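PDB 6RWT: ubiquinol-cytochrome C chaperone from Brucella abortus NCTC 8038, which is a bacterial homologue of the assembly factor Cbp3, which binds newly made cytochrome b in mitochondria, and probably assists assembly of respiratory complex III. Local coordinates for residues R19-I24 with Q73-E78; I54-H59 with A117-N122; D82-L87 with K99-L104; A130-I135 with P143-L148; L153-C158 with S173-D178. One frame throughout, in Å; residues are numbered along the deposited sequence.

Contact 1: residues R19-I24 with Q73-E78; sequences RVYEVI and QEIADE. With MG (magnesium ion), chain C.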
# COMPACT_ATOMS: atom_id res chain seq x y z
N ARG A 19 -12.51 -5.95 5.04
CA ARG A 19 -12.22 -6.79 3.87
C ARG A 19 -11.21 -6.15 2.93
O ARG A 19 -10.32 -6.84 2.42
CB ARG A 19 -13.46 -7.30 3.12
CG ARG A 19 -14.63 -6.36 2.91
CD ARG A 19 -15.88 -7.22 2.81
NE ARG A 19 -17.15 -6.54 3.06
CZ ARG A 19 -17.88 -5.98 2.10
NH1 ARG A 19 -19.03 -5.40 2.40
NH2 ARG A 19 -17.46 -5.98 0.85
N VAL A 20 -11.32 -4.84 2.71
CA VAL A 20 -10.34 -4.12 1.86
C VAL A 20 -8.93 -4.22 2.46
O VAL A 20 -7.98 -4.58 1.75
CB VAL A 20 -10.76 -2.63 1.63
CG1 VAL A 20 -9.65 -1.80 1.00
CG2 VAL A 20 -12.00 -2.56 0.76
N TYR A 21 -8.79 -3.94 3.76
CA TYR A 21 -7.48 -4.01 4.42
C TYR A 21 -6.88 -5.44 4.35
O TYR A 21 -5.68 -5.61 4.07
CB TYR A 21 -7.54 -3.47 5.88
CG TYR A 21 -6.16 -3.15 6.41
CD1 TYR A 21 -5.49 -1.98 6.02
CD2 TYR A 21 -5.50 -4.02 7.26
CE1 TYR A 21 -4.21 -1.71 6.47
CE2 TYR A 21 -4.21 -3.74 7.73
CZ TYR A 21 -3.57 -2.58 7.33
OH TYR A 21 -2.29 -2.29 7.77
N GLU A 22 -7.72 -6.46 4.55
CA GLU A 22 -7.27 -7.85 4.46
C GLU A 22 -6.77 -8.25 3.06
O GLU A 22 -5.77 -8.97 2.94
CB GLU A 22 -8.34 -8.81 4.98
CG GLU A 22 -8.48 -8.70 6.50
CD GLU A 22 -9.49 -9.66 7.11
OE1 GLU A 22 -10.47 -10.05 6.45
OE2 GLU A 22 -9.30 -10.00 8.30
N VAL A 23 -7.43 -7.74 2.01
CA VAL A 23 -6.96 -7.94 0.63
C VAL A 23 -5.58 -7.31 0.40
O VAL A 23 -4.70 -7.93 -0.22
CB VAL A 23 -7.98 -7.43 -0.42
CG1 VAL A 23 -7.39 -7.46 -1.84
CG2 VAL A 23 -9.24 -8.28 -0.40
N ILE A 24 -5.39 -6.09 0.91
CA ILE A 24 -4.11 -5.38 0.78
C ILE A 24 -2.99 -6.16 1.50
O ILE A 24 -1.91 -6.38 0.93
CB ILE A 24 -4.22 -3.92 1.31
CG1 ILE A 24 -5.23 -3.13 0.47
CG2 ILE A 24 -2.86 -3.22 1.27
CD1 ILE A 24 -5.59 -1.76 1.02
N GLN A 73 -8.98 7.42 3.75
CA GLN A 73 -8.71 7.83 5.14
C GLN A 73 -8.74 6.63 6.11
O GLN A 73 -7.89 6.51 7.00
CB GLN A 73 -9.74 8.87 5.62
CG GLN A 73 -9.68 10.25 4.98
CD GLN A 73 -10.76 11.20 5.52
OE1 GLN A 73 -11.80 10.78 6.04
NE2 GLN A 73 -10.50 12.50 5.38
N GLU A 74 -9.73 5.75 5.94
CA GLU A 74 -9.88 4.53 6.75
C GLU A 74 -8.69 3.58 6.59
O GLU A 74 -8.17 3.06 7.58
CB GLU A 74 -11.17 3.77 6.40
CG GLU A 74 -12.48 4.48 6.77
CD GLU A 74 -12.97 4.23 8.18
OE1 GLU A 74 -12.23 3.63 9.01
OE2 GLU A 74 -14.13 4.64 8.48
N ILE A 75 -8.27 3.36 5.35
CA ILE A 75 -7.14 2.47 5.06
C ILE A 75 -5.83 3.04 5.61
O ILE A 75 -5.04 2.31 6.22
CB ILE A 75 -7.04 2.15 3.55
CG1 ILE A 75 -8.25 1.30 3.11
CG2 ILE A 75 -5.72 1.46 3.23
CD1 ILE A 75 -8.46 0.04 3.93
N ALA A 76 -5.62 4.35 5.45
CA ALA A 76 -4.47 5.03 6.05
C ALA A 76 -4.46 4.90 7.59
O ALA A 76 -3.43 4.59 8.17
CB ALA A 76 -4.43 6.50 5.63
N ASP A 77 -5.63 5.08 8.22
CA ASP A 77 -5.78 4.92 9.68
C ASP A 77 -5.37 3.51 10.13
O ASP A 77 -4.59 3.35 11.08
CB ASP A 77 -7.24 5.20 10.11
CG ASP A 77 -7.43 5.21 11.63
OD1 ASP A 77 -6.76 6.01 12.32
OD2 ASP A 77 -8.28 4.44 12.15
N GLU A 78 -5.88 2.49 9.44
CA GLU A 78 -5.55 1.10 9.78
C GLU A 78 -4.05 0.80 9.58
O GLU A 78 -3.43 0.11 10.41
CB GLU A 78 -6.41 0.11 8.99
CG GLU A 78 -7.90 0.10 9.33
CD GLU A 78 -8.19 -0.28 10.78
OE1 GLU A 78 -7.60 -1.27 11.28
OE2 GLU A 78 -9.00 0.42 11.41
MG MG C . -12.18 3.22 11.02
O HOH W 1 -14.32 3.70 11.05
O HOH W 2 -10.17 2.81 10.99
O HOH W 3 -12.30 3.22 13.10
O HOH W 4 -12.63 1.21 10.87
O HOH W 5 -11.74 5.32 11.25
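Tyr21 packs against Ile75 and Glu78, and one face of its ring is covered by Glu78 CB. This CH-pi contact puts CB 4.0 Å from the Tyr21 ring centroid, 21° off the normal. The ring is turned there because CG stands anti to the backbone N of Tyr21 (chi1 -163°). Ile75 fills the rest of the contact. In the conformer described here, its CD1 meets Val20 CG1 at 3.7 Å, the side chains crossing at about a right angle. Its other branch, CG2, meets Ile24 CD1 tip to tip at 3.9 Å. Further out, Tyr21 OH is hydrogen-bonded to Asp82 OD2, and the Glu78 carboxylate forms a salt bridge with Lys81. On the outer side of helix 66-89, Glu74 OE1 binds a magnesium ion at 2.0 Å. Five waters complete its octahedral shell, and one of them donates to Asp77 OD2 and Glu78 OE2. Ile54 of helix 43-61 closes the apolar side. The two helix segments cross at -59°, with axes 10.4 Å apart, as in an all-helical bundle.

Contact 2: residues I54-H59 with A117-N122; sequences IFLALH and AALDAN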
# COMPACT_ATOMS: atom_id res chain seq x y z
N ILE A 54 -0.42 -0.40 0.14
CA ILE A 54 -1.23 0.70 0.68
C ILE A 54 -1.16 1.93 -0.25
O ILE A 54 -2.20 2.51 -0.60
CB ILE A 54 -0.81 1.05 2.14
CG1 ILE A 54 -1.16 -0.10 3.09
CG2 ILE A 54 -1.43 2.37 2.60
CD1 ILE A 54 -2.63 -0.25 3.43
N PHE A 55 0.05 2.30 -0.67
CA PHE A 55 0.23 3.38 -1.64
C PHE A 55 -0.64 3.18 -2.89
O PHE A 55 -1.29 4.11 -3.36
CB PHE A 55 1.71 3.54 -2.06
CG PHE A 55 1.87 4.15 -3.43
CD1 PHE A 55 1.78 5.51 -3.60
CD2 PHE A 55 2.02 3.33 -4.55
CE1 PHE A 55 1.86 6.07 -4.88
CE2 PHE A 55 2.09 3.88 -5.82
CZ PHE A 55 2.02 5.25 -5.98
N LEU A 56 -0.60 1.98 -3.46
CA LEU A 56 -1.38 1.70 -4.68
C LEU A 56 -2.87 1.97 -4.47
O LEU A 56 -3.52 2.56 -5.34
CB LEU A 56 -1.15 0.27 -5.19
CG LEU A 56 0.11 0.06 -6.03
CD1 LEU A 56 0.54 -1.40 -6.07
CD2 LEU A 56 -0.08 0.59 -7.45
N ALA A 57 -3.39 1.56 -3.32
CA ALA A 57 -4.81 1.84 -2.98
C ALA A 57 -5.11 3.34 -2.84
O ALA A 57 -6.08 3.84 -3.42
CB ALA A 57 -5.21 1.10 -1.72
N LEU A 58 -4.29 4.05 -2.08
CA LEU A 58 -4.48 5.49 -1.88
C LEU A 58 -4.36 6.27 -3.19
O LEU A 58 -5.14 7.20 -3.44
CB LEU A 58 -3.49 6.04 -0.84
CG LEU A 58 -3.50 5.43 0.57
CD1 LEU A 58 -2.50 6.14 1.49
CD2 LEU A 58 -4.88 5.40 1.21
N HIS A 59 -3.38 5.89 -4.01
CA HIS A 59 -3.14 6.50 -5.33
C HIS A 59 -4.37 6.39 -6.24
O HIS A 59 -4.73 7.35 -6.93
CB HIS A 59 -1.89 5.84 -5.95
CG HIS A 59 -1.55 6.31 -7.32
ND1 HIS A 59 -1.84 5.57 -8.45
CD2 HIS A 59 -0.92 7.43 -7.76
CE1 HIS A 59 -1.42 6.21 -9.52
NE2 HIS A 59 -0.85 7.34 -9.13
N ALA A 117 4.87 9.59 -8.92
CA ALA A 117 5.40 10.35 -10.06
C ALA A 117 5.78 9.44 -11.23
O ALA A 117 5.47 9.73 -12.39
CB ALA A 117 6.59 11.19 -9.64
N ALA A 118 6.44 8.32 -10.93
CA ALA A 118 6.83 7.35 -11.95
C ALA A 118 5.61 6.73 -12.65
O ALA A 118 5.60 6.62 -13.88
CB ALA A 118 7.74 6.28 -11.37
N LEU A 119 4.59 6.34 -11.88
CA LEU A 119 3.36 5.77 -12.44
C LEU A 119 2.59 6.78 -13.30
O LEU A 119 2.17 6.45 -14.41
CB LEU A 119 2.44 5.22 -11.33
CG LEU A 119 2.87 3.90 -10.68
CD1 LEU A 119 2.00 3.63 -9.46
CD2 LEU A 119 2.79 2.73 -11.66
N ASP A 120 2.44 8.01 -12.80
CA ASP A 120 1.74 9.07 -13.56
C ASP A 120 2.44 9.40 -14.90
O ASP A 120 1.76 9.70 -15.88
CB ASP A 120 1.57 10.34 -12.72
CG ASP A 120 0.60 10.16 -11.55
OD1 ASP A 120 -0.08 9.11 -11.44
OD2 ASP A 120 0.51 11.09 -10.72
N ALA A 121 3.78 9.32 -14.92
CA ALA A 121 4.59 9.51 -16.14
C ALA A 121 4.80 8.24 -16.99
O ALA A 121 5.42 8.31 -18.05
CB ALA A 121 5.95 10.09 -15.75
N ASN A 122 4.30 7.09 -16.51
CA ASN A 122 4.51 5.78 -17.13
C ASN A 122 6.00 5.52 -17.43
O ASN A 122 6.37 5.03 -18.50
CB ASN A 122 3.64 5.65 -18.39
CG ASN A 122 2.16 5.79 -18.09
OD1 ASN A 122 1.51 6.75 -18.49
ND2 ASN A 122 1.63 4.83 -17.35
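Leu119 CD1 is the apolar centre of this contact and reaches three side chains of helix 43-61. It meets the Phe55 ring at its edge, near the ring plane, 3.6 Å from CE2. Leu56 comes at about a right angle, with CD2 4.2 Å from Leu119 CD1. Leu119 CD1 also comes obliquely to the His59 ring, 4.3 Å from CE1. This side is buried, and Leu119 packs on Leu153 of helix 145-161. The contact joins three helices of the all-helical fold near the C-terminal end of helix 100-120, which finishes in a Schellman motif with Asn122 at positive phi. The other side is polar and more open. His59 is partly exposed and Asp120 is exposed. His59 NE2 donates to Asp120 OD1 over 3.0 Å, with an N-H...O angle of 159°. The acceptor lies in the imidazole plane and is met on its syn side, although NE2 is 28° out of the carboxylate plane. With CG anti to the backbone N (chi1 177°), the His59 ring extends across to the carboxylate.

Contact 3: residues D82-L87 with K99-L104; sequences DVDHSL and KRMKKL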
# COMPACT_ATOMS: atom_id res chain seq x y z
N ASP A 82 -1.22 -0.29 12.44
CA ASP A 82 -0.39 -1.45 12.13
C ASP A 82 1.11 -1.15 12.31
O ASP A 82 1.82 -1.86 13.02
CB ASP A 82 -0.68 -1.87 10.68
CG ASP A 82 -0.19 -3.26 10.33
OD1 ASP A 82 0.86 -3.68 10.84
OD2 ASP A 82 -0.85 -3.91 9.50
N VAL A 83 1.57 -0.07 11.68
CA VAL A 83 3.00 0.31 11.71
C VAL A 83 3.45 0.73 13.12
O VAL A 83 4.55 0.36 13.57
CB VAL A 83 3.38 1.37 10.65
CG1 VAL A 83 4.88 1.63 10.67
CG2 VAL A 83 3.01 0.91 9.25
N ASP A 84 2.60 1.47 13.83
CA ASP A 84 2.83 1.81 15.25
C ASP A 84 3.19 0.54 16.04
O ASP A 84 4.25 0.47 16.69
CB ASP A 84 1.57 2.50 15.80
CG ASP A 84 1.67 2.91 17.27
OD1 ASP A 84 2.68 2.61 17.95
OD2 ASP A 84 0.71 3.55 17.75
N HIS A 85 2.34 -0.48 15.93
CA HIS A 85 2.56 -1.75 16.62
C HIS A 85 3.84 -2.45 16.17
O HIS A 85 4.60 -2.95 17.01
CB HIS A 85 1.34 -2.67 16.41
CG HIS A 85 1.43 -3.96 17.17
ND1 HIS A 85 1.31 -4.02 18.54
CD2 HIS A 85 1.63 -5.23 16.74
CE1 HIS A 85 1.44 -5.28 18.93
NE2 HIS A 85 1.63 -6.03 17.86
N SER A 86 4.10 -2.47 14.85
CA SER A 86 5.33 -3.08 14.31
C SER A 86 6.61 -2.43 14.86
O SER A 86 7.62 -3.11 15.07
CB SER A 86 5.35 -3.02 12.78
OG SER A 86 4.31 -3.81 12.22
N LEU A 87 6.58 -1.11 15.06
CA LEU A 87 7.74 -0.43 15.65
C LEU A 87 7.92 -0.80 17.12
O LEU A 87 9.04 -1.03 17.57
CB LEU A 87 7.62 1.08 15.48
CG LEU A 87 7.72 1.56 14.04
CD1 LEU A 87 7.42 3.04 14.03
CD2 LEU A 87 9.08 1.32 13.41
N LYS A 99 7.77 12.65 18.71
CA LYS A 99 7.10 12.83 17.42
C LYS A 99 7.16 11.56 16.54
O LYS A 99 7.23 11.66 15.31
CB LYS A 99 7.69 14.04 16.66
CG LYS A 99 7.69 15.36 17.42
CD LYS A 99 8.18 16.49 16.51
CE LYS A 99 7.81 17.87 17.03
NZ LYS A 99 8.79 18.37 18.04
N ARG A 100 7.13 10.39 17.17
CA ARG A 100 7.34 9.12 16.48
C ARG A 100 6.36 8.95 15.31
O ARG A 100 6.79 8.64 14.21
CB ARG A 100 7.22 7.93 17.45
CG ARG A 100 7.60 6.56 16.87
CD ARG A 100 7.54 5.48 17.94
NE ARG A 100 6.19 5.40 18.48
CZ ARG A 100 5.33 4.39 18.36
NH1 ARG A 100 5.65 3.23 17.77
NH2 ARG A 100 4.12 4.54 18.88
N MET A 101 5.07 9.18 15.55
CA MET A 101 4.04 8.98 14.52
C MET A 101 4.13 9.98 13.37
O MET A 101 3.89 9.62 12.21
CB MET A 101 2.64 9.08 15.15
CG MET A 101 2.37 8.03 16.22
SD MET A 101 1.76 6.49 15.55
CE MET A 101 3.25 5.58 15.18
N LYS A 102 4.44 11.24 13.69
CA LYS A 102 4.66 12.27 12.68
C LYS A 102 5.84 11.90 11.77
O LYS A 102 5.75 12.04 10.55
CB LYS A 102 4.89 13.64 13.33
CG LYS A 102 3.64 14.23 13.96
CD LYS A 102 3.98 15.32 14.97
CE LYS A 102 2.72 15.88 15.62
NZ LYS A 102 3.04 16.90 16.67
N LYS A 103 6.92 11.40 12.37
CA LYS A 103 8.09 10.95 11.59
C LYS A 103 7.76 9.74 10.70
O LYS A 103 8.23 9.66 9.55
CB LYS A 103 9.28 10.63 12.52
CG LYS A 103 9.88 11.84 13.23
CD LYS A 103 10.84 11.38 14.32
CE LYS A 103 11.52 12.54 15.03
NZ LYS A 103 12.20 12.06 16.26
N LEU A 104 6.97 8.79 11.22
CA LEU A 104 6.54 7.63 10.41
C LEU A 104 5.69 8.04 9.23
O LEU A 104 5.88 7.54 8.12
CB LEU A 104 5.72 6.66 11.23
CG LEU A 104 6.47 5.74 12.16
CD1 LEU A 104 7.35 6.57 13.05
CD2 LEU A 104 5.40 5.06 12.98
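Asp84 and Arg100 form the salt bridge of this contact. Arg100 NH2 donates to Asp84 OD1 at 2.6 Å, with an N-H...O angle of 152°. NH1 makes a weaker bond to the same oxygen. The guanidinium meets OD1 in its own plane but approaches from above the carboxylate plane, and the two planes are 66° apart. A second acceptor lies on the backbone: NH1 also donates to Asp84 O at 3.3 Å. Arg100 CG is anti to its backbone N, and a bend at chi3 (60°) turns the guanidinium to Asp84. The van der Waals contacts lie around this pair. Met101 CE sits over the centre of the guanidinium face and meets Asp84 CB at 3.6 Å. Leu87 CB lies at the guanidinium edge, 3.7 Å from Arg100 NH1. Arg88 gives Asp84 OD1 a second cationic partner, while Asp94 takes Arg100 NE. This cluster of charges probably keeps Asp84 ionised, and it fixes the guanidinium where helices 66-89 and 100-120 meet beside their connecting loop.

Contact 4: residues A130-I135 with P143-L148; sequences ALTRNI and PHACYL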
# COMPACT_ATOMS: atom_id res chain seq x y z
N ALA A 130 13.38 3.91 -8.07
CA ALA A 130 12.72 4.20 -6.78
C ALA A 130 12.55 2.93 -5.92
O ALA A 130 12.82 2.95 -4.71
CB ALA A 130 11.36 4.86 -7.02
N LEU A 131 12.12 1.84 -6.55
CA LEU A 131 12.01 0.55 -5.85
C LEU A 131 13.37 0.07 -5.30
O LEU A 131 13.44 -0.42 -4.17
CB LEU A 131 11.39 -0.51 -6.76
CG LEU A 131 9.90 -0.33 -7.11
CD1 LEU A 131 9.49 -1.22 -8.27
CD2 LEU A 131 9.00 -0.62 -5.91
N THR A 132 14.44 0.21 -6.10
CA THR A 132 15.79 -0.18 -5.68
C THR A 132 16.25 0.68 -4.50
O THR A 132 16.73 0.15 -3.50
CB THR A 132 16.82 -0.07 -6.85
OG1 THR A 132 16.37 -0.87 -7.96
CG2 THR A 132 18.20 -0.55 -6.44
N ARG A 133 16.08 2.00 -4.63
CA ARG A 133 16.42 2.97 -3.57
C ARG A 133 15.73 2.62 -2.24
O ARG A 133 16.37 2.60 -1.19
CB ARG A 133 16.00 4.38 -4.02
CG ARG A 133 16.58 5.53 -3.21
CD ARG A 133 16.62 6.83 -4.03
NE ARG A 133 15.27 7.30 -4.38
CZ ARG A 133 14.77 7.47 -5.62
NH1 ARG A 133 15.47 7.21 -6.72
NH2 ARG A 133 13.52 7.91 -5.75
N ASN A 134 14.44 2.34 -2.31
CA ASN A 134 13.64 2.08 -1.10
C ASN A 134 13.83 0.68 -0.51
O ASN A 134 13.84 0.53 0.72
CB ASN A 134 12.14 2.31 -1.38
CG ASN A 134 11.77 3.79 -1.50
OD1 ASN A 134 12.58 4.69 -1.24
ND2 ASN A 134 10.54 4.05 -1.92
N ILE A 135 13.99 -0.34 -1.36
CA ILE A 135 13.94 -1.75 -0.93
C ILE A 135 15.30 -2.46 -0.89
O ILE A 135 15.56 -3.22 0.05
CB ILE A 135 12.94 -2.56 -1.81
CG1 ILE A 135 11.57 -1.88 -1.80
CG2 ILE A 135 12.82 -4.00 -1.31
CD1 ILE A 135 10.58 -2.39 -2.84
N PRO A 143 18.74 -7.09 -9.87
CA PRO A 143 18.23 -7.82 -11.05
C PRO A 143 16.71 -7.93 -11.19
O PRO A 143 16.21 -7.93 -12.31
CB PRO A 143 18.85 -9.21 -10.90
CG PRO A 143 20.11 -8.98 -10.14
CD PRO A 143 19.83 -7.83 -9.21
N HIS A 144 15.99 -8.00 -10.07
CA HIS A 144 14.53 -8.17 -10.09
C HIS A 144 13.70 -6.88 -9.93
O HIS A 144 12.47 -6.95 -9.87
CB HIS A 144 14.12 -9.23 -9.05
CG HIS A 144 14.66 -10.59 -9.35
ND1 HIS A 144 15.84 -11.07 -8.82
CD2 HIS A 144 14.18 -11.58 -10.15
CE1 HIS A 144 16.07 -12.29 -9.28
NE2 HIS A 144 15.07 -12.63 -10.08
N ALA A 145 14.35 -5.72 -9.88
CA ALA A 145 13.63 -4.43 -9.78
C ALA A 145 12.66 -4.17 -10.94
O ALA A 145 11.56 -3.69 -10.71
CB ALA A 145 14.61 -3.27 -9.65
N CYS A 146 13.07 -4.50 -12.16
CA CYS A 146 12.19 -4.34 -13.34
C CYS A 146 11.00 -5.32 -13.34
O CYS A 146 9.94 -5.00 -13.88
CB CYS A 146 13.01 -4.47 -14.62
SG CYS A 146 14.18 -3.11 -14.87
N TYR A 147 11.18 -6.49 -12.75
CA TYR A 147 10.09 -7.47 -12.53
C TYR A 147 9.03 -6.92 -11.55
O TYR A 147 7.82 -6.99 -11.81
CB TYR A 147 10.64 -8.78 -11.94
CG TYR A 147 10.71 -9.97 -12.86
CD1 TYR A 147 9.59 -10.75 -13.09
CD2 TYR A 147 11.92 -10.35 -13.45
CE1 TYR A 147 9.64 -11.87 -13.92
CE2 TYR A 147 11.99 -11.47 -14.27
CZ TYR A 147 10.84 -12.23 -14.50
OH TYR A 147 10.89 -13.33 -15.32
N LEU A 148 9.50 -6.40 -10.42
CA LEU A 148 8.60 -5.82 -9.43
C LEU A 148 7.90 -4.58 -10.01
O LEU A 148 6.69 -4.39 -9.81
CB LEU A 148 9.35 -5.46 -8.14
CG LEU A 148 8.52 -4.90 -6.98
CD1 LEU A 148 7.36 -5.83 -6.60
CD2 LEU A 148 9.38 -4.62 -5.76
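Leu131 and Leu148 meet through their branched ends, and Leu148 can be followed outward. From CB, chi1 of -177° sets CG anti to the backbone N, on the side of helix 124-135. Leu148 CG lies 4.0 Å from Leu131 CD1. Beyond it, CD2 is the methyl that does most of the touching. It meets Leu131 CD2, one methyl branch of that side chain, at 4.0 Å. It also meets Ile135 CD1 at 3.9 Å, the side chains reaching toward each other tip to tip. One turn earlier, Ala145 CB packs against Thr132 OG1 at 3.4 Å. That hydroxyl is hydrogen-bonded to Ala128 O within its own helix, so its polar need is met locally. Trp142, in the loop joining the helices, packs on Thr132 and Leu148. Tyr115 of helix 100-120 touches Leu131, and Met49 of helix 43-61 touches Ile135. The contact joins the end of helix 124-135 to the start of helix 145-161. Its chemistry is mainly dispersion between aliphatic groups, with shape rather than a directed polar bond setting the fit.

Contact 5: residues L153-C158 with S173-D178; sequences LQCRDC and SYMDVD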
# COMPACT_ATOMS: atom_id res chain seq x y z
N LEU A 153 3.06 -1.60 -12.15
CA LEU A 153 2.36 -0.99 -13.29
C LEU A 153 1.04 -1.72 -13.62
O LEU A 153 0.01 -1.07 -13.81
CB LEU A 153 3.27 -0.93 -14.53
CG LEU A 153 4.34 0.16 -14.49
CD1 LEU A 153 5.55 -0.20 -15.35
CD2 LEU A 153 3.75 1.50 -14.91
N GLN A 154 1.07 -3.05 -13.66
CA GLN A 154 -0.15 -3.84 -13.90
C GLN A 154 -1.21 -3.70 -12.79
O GLN A 154 -2.40 -3.64 -13.09
CB GLN A 154 0.19 -5.32 -14.14
CG GLN A 154 0.97 -5.58 -15.42
CD GLN A 154 1.26 -7.05 -15.64
OE1 GLN A 154 0.41 -7.91 -15.38
NE2 GLN A 154 2.45 -7.36 -16.13
N CYS A 155 -0.78 -3.62 -11.53
CA CYS A 155 -1.71 -3.35 -10.42
C CYS A 155 -2.39 -1.97 -10.58
O CYS A 155 -3.59 -1.83 -10.34
CB CYS A 155 -1.01 -3.43 -9.05
SG CYS A 155 -0.53 -5.10 -8.49
N ARG A 156 -1.62 -0.96 -10.97
CA ARG A 156 -2.17 0.38 -11.20
C ARG A 156 -3.26 0.32 -12.28
O ARG A 156 -4.35 0.88 -12.10
CB ARG A 156 -1.05 1.37 -11.60
CG ARG A 156 -1.46 2.84 -11.70
CD ARG A 156 -2.19 3.24 -12.99
NE ARG A 156 -1.52 2.72 -14.18
CZ ARG A 156 -0.48 3.30 -14.80
NH1 ARG A 156 0.03 4.45 -14.37
NH2 ARG A 156 0.04 2.70 -15.87
N ASP A 157 -2.96 -0.38 -13.38
CA ASP A 157 -3.92 -0.54 -14.49
C ASP A 157 -5.20 -1.25 -14.03
O ASP A 157 -6.29 -0.78 -14.31
CB ASP A 157 -3.27 -1.30 -15.66
CG ASP A 157 -2.21 -0.48 -16.40
OD1 ASP A 157 -2.07 0.74 -16.16
OD2 ASP A 157 -1.49 -1.07 -17.24
N CYS A 158 -5.05 -2.35 -13.29
CA CYS A 158 -6.21 -3.09 -12.78
C CYS A 158 -7.08 -2.26 -11.84
O CYS A 158 -8.31 -2.20 -12.01
CB CYS A 158 -5.74 -4.36 -12.06
SG CYS A 158 -7.04 -5.26 -11.18
N SER A 173 -8.97 -5.53 -5.92
CA SER A 173 -8.09 -6.66 -6.23
C SER A 173 -6.74 -6.17 -6.78
O SER A 173 -6.64 -5.07 -7.34
CB SER A 173 -8.75 -7.65 -7.21
OG SER A 173 -9.13 -7.03 -8.42
N TYR A 174 -5.72 -7.00 -6.56
CA TYR A 174 -4.38 -6.82 -7.11
C TYR A 174 -4.08 -7.97 -8.07
O TYR A 174 -4.79 -8.99 -8.08
CB TYR A 174 -3.34 -6.80 -5.98
CG TYR A 174 -3.45 -5.58 -5.08
CD1 TYR A 174 -4.44 -5.49 -4.09
CD2 TYR A 174 -2.60 -4.48 -5.24
CE1 TYR A 174 -4.56 -4.36 -3.28
CE2 TYR A 174 -2.71 -3.35 -4.43
CZ TYR A 174 -3.70 -3.29 -3.45
OH TYR A 174 -3.83 -2.16 -2.64
N MET A 175 -3.03 -7.81 -8.85
CA MET A 175 -2.60 -8.87 -9.76
C MET A 175 -1.97 -10.04 -8.97
O MET A 175 -1.46 -9.84 -7.87
CB MET A 175 -1.61 -8.32 -10.79
CG MET A 175 -2.15 -7.19 -11.67
SD MET A 175 -3.60 -7.58 -12.69
CE MET A 175 -2.91 -8.82 -13.77
N ASP A 176 -2.05 -11.25 -9.52
CA ASP A 176 -1.32 -12.42 -9.00
C ASP A 176 0.12 -12.31 -9.49
O ASP A 176 0.41 -12.52 -10.67
CB ASP A 176 -1.99 -13.73 -9.49
CG ASP A 176 -1.26 -15.02 -9.04
OD1 ASP A 176 -0.20 -14.97 -8.37
OD2 ASP A 176 -1.76 -16.12 -9.38
N VAL A 177 1.04 -12.01 -8.58
CA VAL A 177 2.46 -11.85 -8.92
C VAL A 177 3.08 -13.07 -9.63
O VAL A 177 4.00 -12.91 -10.42
CB VAL A 177 3.30 -11.40 -7.69
CG1 VAL A 177 3.48 -12.53 -6.69
CG2 VAL A 177 4.66 -10.84 -8.13
N ASP A 178 2.55 -14.28 -9.38
CA ASP A 178 3.05 -15.51 -10.04
C ASP A 178 2.80 -15.56 -11.56
O ASP A 178 3.46 -16.32 -12.27
CB ASP A 178 2.43 -16.75 -9.40
CG ASP A 178 2.87 -16.96 -7.96
OD1 ASP A 178 4.04 -16.67 -7.64
OD2 ASP A 178 2.05 -17.43 -7.14
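Met175 lies across segment 153-158 of helix 145-161, and it is the residue most buried by this contact. Its chain is bent at chi2 (-60°) and again at chi3, which folds it along the helix surface. CG rests on the backbone, 3.8 Å from Gln154 C. SD then meets Cys158 CB at 3.9 Å. The terminal CE turns toward Gln154 OE1, 3.8 Å away, where the two side chains cross at about a right angle. Cys155 is the second main partner. Its SG lies anti to the carbonyl carbon and points at the edge of the Tyr174 ring, 3.9 Å from CD2. The sulfur is 5.3 Å from the ring centroid and 84° off the normal, so this is an edge-on sulfur-aromatic contact. The same SG is 4.1 Å from Met175 CB. Cys158 is the third. Its SG lies 3.9 Å from Ser173 O. Tyr174 continues inward to helix 43-61, where its OH bonds to His53 O. After Met175 the loop turns, with Asp176 OD1 accepting from Asp178 N in an Asx turn. The C-terminal segment is thus laid over helix 145-161 through sulfur and carbon contacts. The backbone N of Met175 is buried and has no partner in the model, with Cys155 SG its nearest neighbour across the contact. The two segments share no hydrogen bond, so weakly polar and dispersive forces hold them together.

How the contacts relate
From the N terminus, contact 1 joins helix 2-28 to helix 66-89 and closes the first long loop. Helix 43-61 lies within that loop and carries the first segment of contact 2, which ends on helix 100-120. Contacts 1 and 2 cross along the chain, and Ile54 packs against both segments of contact 1. Contact 3 falls within the span of contact 2 and closes the short loop between helices 66-89 and 100-120. It meets contact 1 through Tyr21 and Asp82. Contact 4 closes the loop from helix 124-135 to helix 145-161; contact 5 then closes the one from that helix to the C-terminal loop. It reaches contact 2 through Arg156 and Leu119, and contact 1 through Tyr174.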